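Tyrocidine synthetase 3 (Brevibacillus brevis, PDB 2JGP) is a nonribosomal peptide synthetase of tyrocidine biosynthesis, here a peptidyl carrier domain joined to the condensation domain that forms a peptide bond. Local coordinates at residues I478-S483 with E490-F495; I308-A313 with H498-A503; A336-L341 with E348-G353; F463-S468 with S485-E490. All blocks are in the same frame, centred on the assembly; numbering follows the deposited sequence.

Contact 1: I478-S483 with E490-F495; sequences IGVEYS and ETMERF
Met492 meets Tyr482 mainly through a methylene and only secondarily through its sulfur. CG lies over one face of the ring, 3.6 Å from the centroid of Tyr482 and 16° off the ring normal, a CH-pi contact; the nearest ring atoms are CG and CD2. The sulfur stands farther out, SD being 4.6 Å from the same centroid in an oblique Met-aromatic approach. The two side chains lie alongside each other, pointing opposite ways. The bend at chi2 (-73°) swings the methionine sulfur toward the strand, where SD rests against Tyr482 CB and, 3.8 Å away, against Val480 CG1. The other valine methyl serves a second helix residue: Val480 CG2 comes to 4.3 Å from Phe495 CD2, near the plane of that ring and at its edge. No hydrogen bond crosses between the segments, so apolar side chains carry the buried interface. Helix 489-508 here runs at 147° to the strand, roughly antiparallel, one helix laid on a sheet. Strand 476-483 is flanked in that sheet by 303-309 and 465-471, while Phe495 of the helix also packs on helix 329-345 and meets Tyr344 edge-to-face.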
loop_
_atom_site.group_PDB
_atom_site.type_symbol
_atom_site.label_atom_id
_atom_site.label_comp_id
_atom_site.label_asym_id
_atom_site.label_seq_id
_atom_site.Cartn_x
_atom_site.Cartn_y
_atom_site.Cartn_z
ATOM N N ILE A 478 15.440 9.693 4.016
ATOM C CA ILE A 478 14.658 9.210 5.145
ATOM C C ILE A 478 13.745 10.339 5.619
ATOM O O ILE A 478 14.226 11.399 6.019
ATOM C CB ILE A 478 15.596 8.758 6.294
ATOM C CG1 ILE A 478 16.393 7.526 5.865
ATOM C CG2 ILE A 478 14.812 8.429 7.557
ATOM C CD1 ILE A 478 15.528 6.314 5.579
ATOM N N GLY A 479 12.435 10.108 5.546
ATOM C CA GLY A 479 11.439 11.086 5.985
ATOM C C GLY A 479 10.685 10.582 7.203
ATOM O O GLY A 479 10.347 9.397 7.284
ATOM N N VAL A 480 10.431 11.481 8.153
ATOM C CA VAL A 480 9.618 11.163 9.326
ATOM C C VAL A 480 8.538 12.222 9.481
ATOM O O VAL A 480 8.835 13.406 9.630
ATOM C CB VAL A 480 10.466 11.062 10.610
ATOM C CG1 VAL A 480 9.584 10.757 11.824
ATOM C CG2 VAL A 480 11.532 9.988 10.450
ATOM N N GLU A 481 7.287 11.777 9.392
ATOM C CA GLU A 481 6.125 12.593 9.682
ATOM C C GLU A 481 5.703 12.196 11.086
ATOM O O GLU A 481 5.459 11.023 11.346
ATOM C CB GLU A 481 5.011 12.295 8.684
ATOM C CG GLU A 481 3.673 12.925 9.005
ATOM C CD GLU A 481 2.565 12.334 8.160
ATOM O OE1 GLU A 481 2.407 12.774 7.004
ATOM O OE2 GLU A 481 1.858 11.422 8.653
ATOM N N TYR A 482 5.619 13.168 11.989
ATOM C CA TYR A 482 5.420 12.862 13.404
ATOM C C TYR A 482 4.376 13.757 14.047
ATOM O O TYR A 482 4.119 14.864 13.576
ATOM C CB TYR A 482 6.743 12.989 14.160
ATOM C CG TYR A 482 7.359 14.368 14.108
ATOM C CD1 TYR A 482 7.089 15.309 15.095
ATOM C CD2 TYR A 482 8.222 14.725 13.079
ATOM C CE1 TYR A 482 7.655 16.579 15.054
ATOM C CE2 TYR A 482 8.792 15.990 13.029
ATOM C CZ TYR A 482 8.506 16.908 14.017
ATOM O OH TYR A 482 9.064 18.154 13.970
ATOM N N SER A 483 3.801 13.262 15.139
ATOM C CA SER A 483 2.823 14.001 15.924
ATOM C C SER A 483 3.489 15.164 16.650
ATOM O O SER A 483 4.400 14.956 17.445
ATOM C CB SER A 483 2.175 13.077 16.958
ATOM O OG SER A 483 1.529 11.989 16.330
ATOM N N GLU A 490 13.885 18.499 17.117
ATOM C CA GLU A 490 15.213 18.066 17.552
ATOM C C GLU A 490 15.255 16.553 17.774
ATOM O O GLU A 490 16.148 15.870 17.263
ATOM C CB GLU A 490 15.619 18.808 18.835
ATOM C CG GLU A 490 16.971 18.407 19.418
ATOM C CD GLU A 490 17.253 19.066 20.761
ATOM O OE1 GLU A 490 16.628 20.102 21.082
ATOM O OE2 GLU A 490 18.109 18.546 21.504
ATOM N N THR A 491 14.283 16.045 18.530
ATOM C CA THR A 491 14.184 14.612 18.830
ATOM C C THR A 491 14.047 13.753 17.575
ATOM O O THR A 491 14.625 12.666 17.493
ATOM C CB THR A 491 12.990 14.321 19.771
ATOM O OG1 THR A 491 13.266 14.869 21.064
ATOM C CG2 THR A 491 12.732 12.807 19.901
ATOM N N MET A 492 13.287 14.244 16.602
ATOM C CA MET A 492 13.020 13.488 15.382
ATOM C C MET A 492 14.187 13.547 14.399
ATOM O O MET A 492 14.464 12.568 13.707
ATOM C CB MET A 492 11.723 13.974 14.733
ATOM C CG MET A 492 10.486 13.597 15.531
ATOM S SD MET A 492 10.106 11.837 15.405
ATOM C CE MET A 492 10.848 11.190 16.900
ATOM N N GLU A 493 14.871 14.686 14.335
ATOM C CA GLU A 493 16.117 14.765 13.563
ATOM C C GLU A 493 17.176 13.817 14.135
ATOM O O GLU A 493 17.906 13.182 13.382
ATOM C CB GLU A 493 16.635 16.206 13.488
ATOM C CG GLU A 493 15.790 17.096 12.568
ATOM C CD GLU A 493 16.223 18.553 12.558
ATOM O OE1 GLU A 493 17.078 18.946 13.382
ATOM O OE2 GLU A 493 15.693 19.314 11.722
ATOM N N ARG A 494 17.235 13.699 15.459
ATOM C CA ARG A 494 18.158 12.766 16.114
ATOM C C ARG A 494 17.749 11.307 15.881
ATOM O O ARG A 494 18.606 10.447 15.668
ATOM C CB ARG A 494 18.239 13.056 17.618
ATOM C CG ARG A 494 19.246 12.193 18.368
ATOM C CD ARG A 494 19.323 12.547 19.851
ATOM N NE ARG A 494 19.803 13.917 20.060
ATOM C CZ ARG A 494 19.058 14.958 20.431
ATOM N NH1 ARG A 494 17.754 14.834 20.664
ATOM N NH2 ARG A 494 19.633 16.146 20.577
ATOM N N PHE A 495 16.441 11.054 15.948
ATOM C CA PHE A 495 15.834 9.754 15.637
ATOM C C PHE A 495 16.258 9.280 14.250
ATOM O O PHE A 495 16.625 8.120 14.067
ATOM C CB PHE A 495 14.305 9.909 15.715
ATOM C CG PHE A 495 13.518 8.640 15.482
ATOM C CD1 PHE A 495 13.413 7.675 16.474
ATOM C CD2 PHE A 495 12.818 8.453 14.294
ATOM C CE1 PHE A 495 12.654 6.524 16.272
ATOM C CE2 PHE A 495 12.055 7.310 14.081
ATOM C CZ PHE A 495 11.968 6.345 15.077
#

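Contact 2: I308-A313 with H498-A503; sequences IGAGKA and HFLTIA
Leu500 reaches from helix 489-508 to Ile308, Gly309 and Ala310, and it supplies every helix-side atom of this contact. Its CB starts the chain toward the other segment, and with chi1 at -62° CG stands beside the backbone N, anti to the carbonyl carbon. CG then forks into two methyls that share the work. CD1 lies 3.8 Å from Gly309 O, a van der Waals touch on a carbonyl, and 4.2 Å from Ile308 CG2. CD2 goes to Ala310, with Ala310 CB 3.8 Å away and Ala310 CA scarcely farther. The two methyls thus rest on successive points of the chain. Nothing polar crosses, and the touching residues are all partly exposed, a modest patch at the domain surface. Within the helix, Thr501 OG1 donates to His498 O at 2.7 Å, joining Ile502 N on the same face of that carbonyl. Next to the patch Gly311 is the N-cap of helix 312-325, its N bonded to Glu475 OE1. Leu500 also packs on Ile478 of strand 476-483, the neighbour of 303-309, whereas Phe499 and Ile502 turn to helix 329-345.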
loop_
_atom_site.group_PDB
_atom_site.type_symbol
_atom_site.label_atom_id
_atom_site.label_comp_id
_atom_site.label_asym_id
_atom_site.label_seq_id
_atom_site.Cartn_x
_atom_site.Cartn_y
_atom_site.Cartn_z
ATOM N N ILE A 308 16.069 13.684 5.721
ATOM C CA ILE A 308 17.531 13.660 5.678
ATOM C C ILE A 308 18.001 12.638 4.645
ATOM O O ILE A 308 17.382 11.587 4.482
ATOM C CB ILE A 308 18.134 13.343 7.072
ATOM C CG1 ILE A 308 19.656 13.523 7.061
ATOM C CG2 ILE A 308 17.773 11.936 7.514
ATOM C CD1 ILE A 308 20.263 13.663 8.439
ATOM N N GLY A 309 19.085 12.964 3.942
ATOM C CA GLY A 309 19.666 12.061 2.951
ATOM C C GLY A 309 20.568 11.027 3.593
ATOM O O GLY A 309 21.320 11.343 4.514
ATOM N N ALA A 310 20.504 9.794 3.096
ATOM C CA ALA A 310 21.332 8.699 3.612
ATOM C C ALA A 310 22.751 8.725 3.037
ATOM O O ALA A 310 23.664 8.115 3.595
ATOM C CB ALA A 310 20.675 7.363 3.315
ATOM N N GLY A 311 22.928 9.427 1.920
ATOM C CA GLY A 311 24.197 9.448 1.205
ATOM C C GLY A 311 24.271 8.316 0.195
ATOM O O GLY A 311 23.652 7.266 0.378
ATOM N N LYS A 312 25.037 8.531 -0.871
ATOM C CA LYS A 312 25.201 7.525 -1.927
ATOM C C LYS A 312 25.848 6.235 -1.434
ATOM O O LYS A 312 25.401 5.140 -1.781
ATOM C CB LYS A 312 26.049 8.089 -3.068
ATOM C CG LYS A 312 25.343 9.139 -3.877
ATOM C CD LYS A 312 26.204 9.654 -5.009
ATOM C CE LYS A 312 25.521 10.817 -5.713
ATOM N NZ LYS A 312 26.384 11.415 -6.767
ATOM N N ALA A 313 26.906 6.369 -0.640
ATOM C CA ALA A 313 27.696 5.217 -0.202
ATOM C C ALA A 313 26.861 4.245 0.627
ATOM O O ALA A 313 26.885 3.039 0.388
ATOM C CB ALA A 313 28.907 5.682 0.594
ATOM N N HIS A 498 19.969 8.439 14.062
ATOM C CA HIS A 498 20.149 7.140 14.703
ATOM C C HIS A 498 19.779 5.987 13.770
ATOM O O HIS A 498 20.419 4.935 13.804
ATOM C CB HIS A 498 19.364 7.052 16.015
ATOM C CG HIS A 498 19.980 7.831 17.139
ATOM N ND1 HIS A 498 21.276 8.298 17.100
ATOM C CD2 HIS A 498 19.485 8.199 18.342
ATOM C CE1 HIS A 498 21.546 8.939 18.225
ATOM N NE2 HIS A 498 20.476 8.892 18.997
ATOM N N PHE A 499 18.770 6.180 12.925
ATOM C CA PHE A 499 18.456 5.182 11.901
ATOM C C PHE A 499 19.655 4.979 10.966
ATOM O O PHE A 499 20.009 3.843 10.628
ATOM C CB PHE A 499 17.220 5.571 11.081
ATOM C CG PHE A 499 16.901 4.589 9.983
ATOM C CD1 PHE A 499 16.175 3.438 10.256
ATOM C CD2 PHE A 499 17.357 4.799 8.689
ATOM C CE1 PHE A 499 15.899 2.519 9.251
ATOM C CE2 PHE A 499 17.087 3.880 7.676
ATOM C CZ PHE A 499 16.356 2.741 7.962
ATOM N N LEU A 500 20.270 6.084 10.552
ATOM C CA LEU A 500 21.410 6.027 9.642
ATOM C C LEU A 500 22.637 5.409 10.301
ATOM O O LEU A 500 23.418 4.742 9.631
ATOM C CB LEU A 500 21.758 7.417 9.104
ATOM C CG LEU A 500 20.676 8.103 8.271
ATOM C CD1 LEU A 500 21.142 9.495 7.860
ATOM C CD2 LEU A 500 20.308 7.261 7.057
ATOM N N THR A 501 22.817 5.642 11.601
ATOM C CA THR A 501 23.907 5.000 12.331
ATOM C C THR A 501 23.672 3.484 12.406
ATOM O O THR A 501 24.587 2.700 12.172
ATOM C CB THR A 501 24.118 5.608 13.743
ATOM O OG1 THR A 501 22.934 5.454 14.529
ATOM C CG2 THR A 501 24.450 7.088 13.649
ATOM N N ILE A 502 22.438 3.074 12.701
ATOM C CA ILE A 502 22.106 1.651 12.729
ATOM C C ILE A 502 22.354 1.037 11.347
ATOM O O ILE A 502 22.965 -0.029 11.231
ATOM C CB ILE A 502 20.644 1.409 13.183
ATOM C CG1 ILE A 502 20.495 1.720 14.674
ATOM C CG2 ILE A 502 20.227 -0.039 12.909
ATOM C CD1 ILE A 502 19.054 1.907 15.123
ATOM N N ALA A 503 21.898 1.732 10.308
ATOM C CA ALA A 503 22.054 1.278 8.930
ATOM C C ALA A 503 23.525 1.088 8.555
ATOM O O ALA A 503 23.892 0.083 7.953
ATOM C CB ALA A 503 21.381 2.260 7.969
#

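Contact 3: A336-L341 with E348-G353; sequences AYNVLL and EDIIVG
Leu341, Asn338, Ile350 and Val352 form the close-packed part of this contact. Ile350 and Val352, two residues apart on the strand, both direct their CB toward the helix, and each offers more than one carbon. Ile350 stretches CD1 along the helix backbone, 3.7 Å from Asn338 O and 3.8 Å from Leu341 CB; with chi1 at -57°, CG1 stands anti to the carbonyl carbon, and CG2 takes the other side, near Leu341 CD1. That same leucine methyl is 3.8 Å from Val352 CG2, so it fills the notch between the two strand side chains. Val352 CG1, the other branch, meets the edge of the Tyr337 ring, 4.0 Å from CE2, while Leu341 CG lies over one face of that ring from one helical turn later. The buried amide of Asn338 runs antiparallel beside Ile350, OD1 standing 3.9 Å from Ile350 CB without a hydrogen bond across the contact; ND2 lies near Val352 CG2 and bonds back to Leu334 O in its own helix. Tyr337 likewise sends its hydroxyl elsewhere, to Thr430 OG1. The loose side is the approach to the strand: Glu348 and Asp349 are partly exposed, point away from the helix, and make salt bridges with Arg383 and Arg378 respectively. A helix that turns back through a short connection into a strand, the pair crossing at 128° and sealed by branched aliphatic residues, is ordinary alpha/beta layering, consistent with the chloramphenicol acetyltransferase-like fold of condensation domains.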
loop_
_atom_site.group_PDB
_atom_site.type_symbol
_atom_site.label_atom_id
_atom_site.label_comp_id
_atom_site.label_asym_id
_atom_site.label_seq_id
_atom_site.Cartn_x
_atom_site.Cartn_y
_atom_site.Cartn_z
ATOM N N ALA A 336 15.927 -2.677 9.948
ATOM C CA ALA A 336 16.666 -1.599 10.615
ATOM C C ALA A 336 15.724 -0.685 11.399
ATOM O O ALA A 336 16.062 -0.194 12.476
ATOM C CB ALA A 336 17.461 -0.780 9.593
ATOM N N TYR A 337 14.535 -0.462 10.853
ATOM C CA TYR A 337 13.551 0.369 11.522
ATOM C C TYR A 337 13.084 -0.300 12.817
ATOM O O TYR A 337 12.985 0.358 13.853
ATOM C CB TYR A 337 12.384 0.677 10.581
ATOM C CG TYR A 337 11.361 1.616 11.169
ATOM C CD1 TYR A 337 11.725 2.887 11.602
ATOM C CD2 TYR A 337 10.027 1.240 11.279
ATOM C CE1 TYR A 337 10.784 3.756 12.146
ATOM C CE2 TYR A 337 9.081 2.104 11.823
ATOM C CZ TYR A 337 9.468 3.360 12.247
ATOM O OH TYR A 337 8.538 4.221 12.791
ATOM N N ASN A 338 12.835 -1.607 12.773
ATOM C CA ASN A 338 12.486 -2.353 13.988
ATOM C C ASN A 338 13.537 -2.279 15.105
ATOM O O ASN A 338 13.186 -2.169 16.286
ATOM C CB ASN A 338 12.185 -3.818 13.677
ATOM C CG ASN A 338 10.754 -4.038 13.258
ATOM O OD1 ASN A 338 9.921 -4.457 14.065
ATOM N ND2 ASN A 338 10.456 -3.757 11.999
ATOM N N VAL A 339 14.818 -2.347 14.749
ATOM C CA VAL A 339 15.876 -2.214 15.768
ATOM C C VAL A 339 15.955 -0.776 16.315
ATOM O O VAL A 339 16.197 -0.579 17.506
ATOM C CB VAL A 339 17.274 -2.766 15.320
ATOM C CG1 VAL A 339 17.392 -2.919 13.815
ATOM C CG2 VAL A 339 18.428 -1.930 15.896
ATOM N N LEU A 340 15.707 0.210 15.454
ATOM C CA LEU A 340 15.621 1.614 15.868
ATOM C C LEU A 340 14.548 1.787 16.945
ATOM O O LEU A 340 14.812 2.338 18.017
ATOM C CB LEU A 340 15.288 2.504 14.667
ATOM C CG LEU A 340 15.671 3.996 14.645
ATOM C CD1 LEU A 340 14.551 4.816 14.037
ATOM C CD2 LEU A 340 16.078 4.563 15.986
ATOM N N LEU A 341 13.344 1.303 16.650
ATOM C CA LEU A 341 12.223 1.392 17.587
ATOM C C LEU A 341 12.497 0.600 18.863
ATOM O O LEU A 341 12.166 1.051 19.958
ATOM C CB LEU A 341 10.927 0.891 16.934
ATOM C CG LEU A 341 10.376 1.683 15.739
ATOM C CD1 LEU A 341 9.158 0.981 15.169
ATOM C CD2 LEU A 341 10.048 3.118 16.128
ATOM N N GLU A 348 11.332 -5.555 22.809
ATOM C CA GLU A 348 11.848 -6.588 21.916
ATOM C C GLU A 348 10.722 -7.314 21.169
ATOM O O GLU A 348 10.907 -8.418 20.671
ATOM C CB GLU A 348 12.684 -7.587 22.720
ATOM C CG GLU A 348 13.782 -6.929 23.547
ATOM C CD GLU A 348 14.800 -7.921 24.058
ATOM O OE1 GLU A 348 16.000 -7.579 24.083
ATOM O OE2 GLU A 348 14.407 -9.049 24.411
ATOM N N ASP A 349 9.566 -6.667 21.089
ATOM C CA ASP A 349 8.390 -7.211 20.419
ATOM C C ASP A 349 7.605 -5.998 19.936
ATOM O O ASP A 349 7.070 -5.229 20.741
ATOM C CB ASP A 349 7.573 -8.048 21.405
ATOM C CG ASP A 349 6.423 -8.795 20.752
ATOM O OD1 ASP A 349 6.154 -8.607 19.542
ATOM O OD2 ASP A 349 5.766 -9.568 21.484
ATOM N N ILE A 350 7.562 -5.833 18.614
ATOM C CA ILE A 350 7.143 -4.582 17.993
ATOM C C ILE A 350 6.296 -4.829 16.754
ATOM O O ILE A 350 6.630 -5.686 15.933
ATOM C CB ILE A 350 8.374 -3.742 17.573
ATOM C CG1 ILE A 350 9.269 -3.481 18.794
ATOM C CG2 ILE A 350 7.929 -2.426 16.916
ATOM C CD1 ILE A 350 10.337 -2.463 18.578
ATOM N N ILE A 351 5.213 -4.061 16.626
ATOM C CA ILE A 351 4.329 -4.125 15.456
ATOM C C ILE A 351 4.448 -2.817 14.674
ATOM O O ILE A 351 4.338 -1.733 15.248
ATOM C CB ILE A 351 2.862 -4.368 15.863
ATOM C CG1 ILE A 351 2.763 -5.581 16.802
ATOM C CG2 ILE A 351 1.986 -4.575 14.627
ATOM C CD1 ILE A 351 1.425 -5.732 17.469
ATOM N N VAL A 352 4.700 -2.933 13.370
ATOM C CA VAL A 352 4.820 -1.783 12.475
ATOM C C VAL A 352 3.828 -1.944 11.334
ATOM O O VAL A 352 3.812 -2.975 10.681
ATOM C CB VAL A 352 6.239 -1.686 11.878
ATOM C CG1 VAL A 352 6.300 -0.590 10.806
ATOM C CG2 VAL A 352 7.276 -1.443 12.994
ATOM N N GLY A 353 3.008 -0.928 11.098
ATOM C CA GLY A 353 2.082 -0.944 9.965
ATOM C C GLY A 353 2.830 -0.769 8.661
ATOM O O GLY A 353 3.645 0.135 8.536
#

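Contact 4: F463-S468 with S485-E490; sequences FDLTFS and SLFTRE
Asp464 faces both Leu486 and Phe487, and most of the contact is carbon set against oxygen. Leu486 brings a single methyl to the carboxylate: CD1 is 3.6 Å from Asp464 OD1 and as near to Asp464 CG, the two side chains crossing at a slant. OD1 also has a hydrogen bond outside the segments, and OD2 forms a salt bridge with Arg295, a pairing that probably favours the ionised form. The second carbon-oxygen meeting involves the backbone. With chi1 at -48° setting CG of Phe487 opposite its own carbonyl carbon, the ring turns its edge to Asp464 O, CE2 lying 3.6 Å away near the ring plane; this carbonyl also accepts a hydrogen bond from Ser483 OG. Apolar contact is slighter: Leu465 CD2 approaches the same CE2 at 4.5 Å from an oblique direction. Leu486 CB lies 3.7 Å above the plane of the Phe487 ring, toward its rim. No hydrogen bond joins the two segments directly. Polar fixing of the loop comes from its own end and from farther off, where Thr488 is the N-cap of helix 489-508, its OG1 bonded to Thr491 N, and its backbone N goes to Asp292. Leu465 opens strand 465-471, which lies between 476-483 and 430-435 in the sheet, and it packs on Val480 and Phe495; Phe487 continues onto Met492 of the helix.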
loop_
_atom_site.group_PDB
_atom_site.type_symbol
_atom_site.label_atom_id
_atom_site.label_comp_id
_atom_site.label_asym_id
_atom_site.label_seq_id
_atom_site.Cartn_x
_atom_site.Cartn_y
_atom_site.Cartn_z
ATOM N N PHE A 463 -0.652 8.685 12.729
ATOM C CA PHE A 463 0.066 7.829 13.676
ATOM C C PHE A 463 1.100 8.632 14.447
ATOM O O PHE A 463 1.412 9.754 14.058
ATOM C CB PHE A 463 0.739 6.692 12.918
ATOM C CG PHE A 463 -0.217 5.869 12.117
ATOM C CD1 PHE A 463 -0.408 6.122 10.767
ATOM C CD2 PHE A 463 -0.945 4.854 12.718
ATOM C CE1 PHE A 463 -1.303 5.366 10.023
ATOM C CE2 PHE A 463 -1.847 4.096 11.985
ATOM C CZ PHE A 463 -2.025 4.354 10.633
ATOM N N ASP A 464 1.628 8.063 15.535
ATOM C CA ASP A 464 2.669 8.734 16.327
ATOM C C ASP A 464 3.757 9.226 15.404
ATOM O O ASP A 464 4.221 10.360 15.511
ATOM C CB ASP A 464 3.299 7.789 17.348
ATOM C CG ASP A 464 2.397 7.507 18.514
ATOM O OD1 ASP A 464 1.226 7.931 18.483
ATOM O OD2 ASP A 464 2.869 6.860 19.466
ATOM N N LEU A 465 4.166 8.349 14.496
ATOM C CA LEU A 465 5.035 8.753 13.413
ATOM C C LEU A 465 4.959 7.789 12.233
ATOM O O LEU A 465 4.661 6.603 12.396
ATOM C CB LEU A 465 6.478 8.930 13.909
ATOM C CG LEU A 465 7.354 7.703 14.159
ATOM C CD1 LEU A 465 8.081 7.333 12.898
ATOM C CD2 LEU A 465 8.364 7.987 15.268
ATOM N N THR A 466 5.181 8.335 11.040
ATOM C CA THR A 466 5.257 7.553 9.818
ATOM C C THR A 466 6.660 7.718 9.262
ATOM O O THR A 466 7.096 8.842 8.996
ATOM C CB THR A 466 4.238 8.037 8.778
ATOM O OG1 THR A 466 2.915 7.814 9.274
ATOM C CG2 THR A 466 4.420 7.302 7.457
ATOM N N PHE A 467 7.360 6.595 9.103
ATOM C CA PHE A 467 8.747 6.587 8.666
ATOM C C PHE A 467 8.745 6.229 7.185
ATOM O O PHE A 467 8.231 5.181 6.816
ATOM C CB PHE A 467 9.532 5.549 9.476
ATOM C CG PHE A 467 10.994 5.477 9.133
ATOM C CD1 PHE A 467 11.936 6.107 9.931
ATOM C CD2 PHE A 467 11.431 4.765 8.021
ATOM C CE1 PHE A 467 13.285 6.036 9.622
ATOM C CE2 PHE A 467 12.776 4.695 7.709
ATOM C CZ PHE A 467 13.703 5.331 8.513
ATOM N N SER A 468 9.289 7.106 6.348
ATOM C CA SER A 468 9.257 6.932 4.899
ATOM C C SER A 468 10.656 6.961 4.300
ATOM O O SER A 468 11.376 7.949 4.441
ATOM C CB SER A 468 8.425 8.033 4.249
ATOM O OG SER A 468 7.058 7.898 4.590
ATOM N N SER A 485 2.259 16.841 18.974
ATOM C CA SER A 485 1.904 16.748 20.386
ATOM C C SER A 485 2.840 15.834 21.189
ATOM O O SER A 485 2.782 15.833 22.415
ATOM C CB SER A 485 0.468 16.245 20.521
ATOM O OG SER A 485 0.362 14.936 20.004
ATOM N N LEU A 486 3.687 15.073 20.504
ATOM C CA LEU A 486 4.547 14.070 21.147
ATOM C C LEU A 486 6.051 14.345 21.037
ATOM O O LEU A 486 6.792 14.108 21.998
ATOM C CB LEU A 486 4.255 12.692 20.558
ATOM C CG LEU A 486 2.832 12.145 20.692
ATOM C CD1 LEU A 486 2.772 10.737 20.081
ATOM C CD2 LEU A 486 2.375 12.130 22.140
ATOM N N PHE A 487 6.506 14.822 19.877
ATOM C CA PHE A 487 7.944 14.960 19.612
ATOM C C PHE A 487 8.331 16.349 19.122
ATOM O O PHE A 487 7.573 17.000 18.395
ATOM C CB PHE A 487 8.416 13.933 18.575
ATOM C CG PHE A 487 7.944 12.530 18.843
ATOM C CD1 PHE A 487 8.509 11.776 19.863
ATOM C CD2 PHE A 487 6.942 11.961 18.068
ATOM C CE1 PHE A 487 8.078 10.479 20.104
ATOM C CE2 PHE A 487 6.504 10.669 18.306
ATOM C CZ PHE A 487 7.077 9.926 19.325
ATOM N N THR A 488 9.518 16.792 19.531
ATOM C CA THR A 488 10.114 18.014 19.014
ATOM C C THR A 488 10.844 17.685 17.710
ATOM O O THR A 488 11.169 16.522 17.441
ATOM C CB THR A 488 11.121 18.627 20.011
ATOM O OG1 THR A 488 12.241 17.745 20.179
ATOM C CG2 THR A 488 10.472 18.871 21.367
ATOM N N ARG A 489 11.095 18.713 16.905
ATOM C CA ARG A 489 11.910 18.572 15.701
ATOM C C ARG A 489 13.292 18.013 16.028
ATOM O O ARG A 489 13.807 17.164 15.301
ATOM C CB ARG A 489 12.055 19.921 14.996
ATOM C CG ARG A 489 12.986 19.898 13.790
ATOM C CD ARG A 489 12.830 21.151 12.953
ATOM N NE ARG A 489 11.500 21.224 12.354
ATOM C CZ ARG A 489 11.102 20.529 11.288
ATOM N NH1 ARG A 489 11.930 19.697 10.668
ATOM N NH2 ARG A 489 9.860 20.676 10.835
ATOM N N GLU A 490 13.885 18.499 17.117
ATOM C CA GLU A 490 15.213 18.066 17.552
ATOM C C GLU A 490 15.255 16.553 17.774
ATOM O O GLU A 490 16.148 15.870 17.263
ATOM C CB GLU A 490 15.619 18.808 18.835
ATOM C CG GLU A 490 16.971 18.407 19.418
ATOM C CD GLU A 490 17.253 19.066 20.761
ATOM O OE1 GLU A 490 16.628 20.102 21.082
ATOM O OE2 GLU A 490 18.109 18.546 21.504
#

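In the fold
All four contacts lie in the condensation domain, on the same side of the chain's centre. Contacts 1, 2 and 4 use helix 489-508 and reach one mixed sheet, in which strand 476-483 lies between 303-309 and 465-471; contacts 1 and 4 are about 5 Å apart between centres and share Glu490. Contact 3, about 15 Å from contact 1, brings in helix 329-345, which packs against the helix of contacts 1 and 2 through Phe495, Phe499 and Ile502. Along the chain contact 2 encloses the others: contact 3 closes first, then contacts 4 and 1 interleave. Helix 489-508 thereby joins the sheet to helix 329-345, with contacts 1 and 4 buried and contact 2 at the surface.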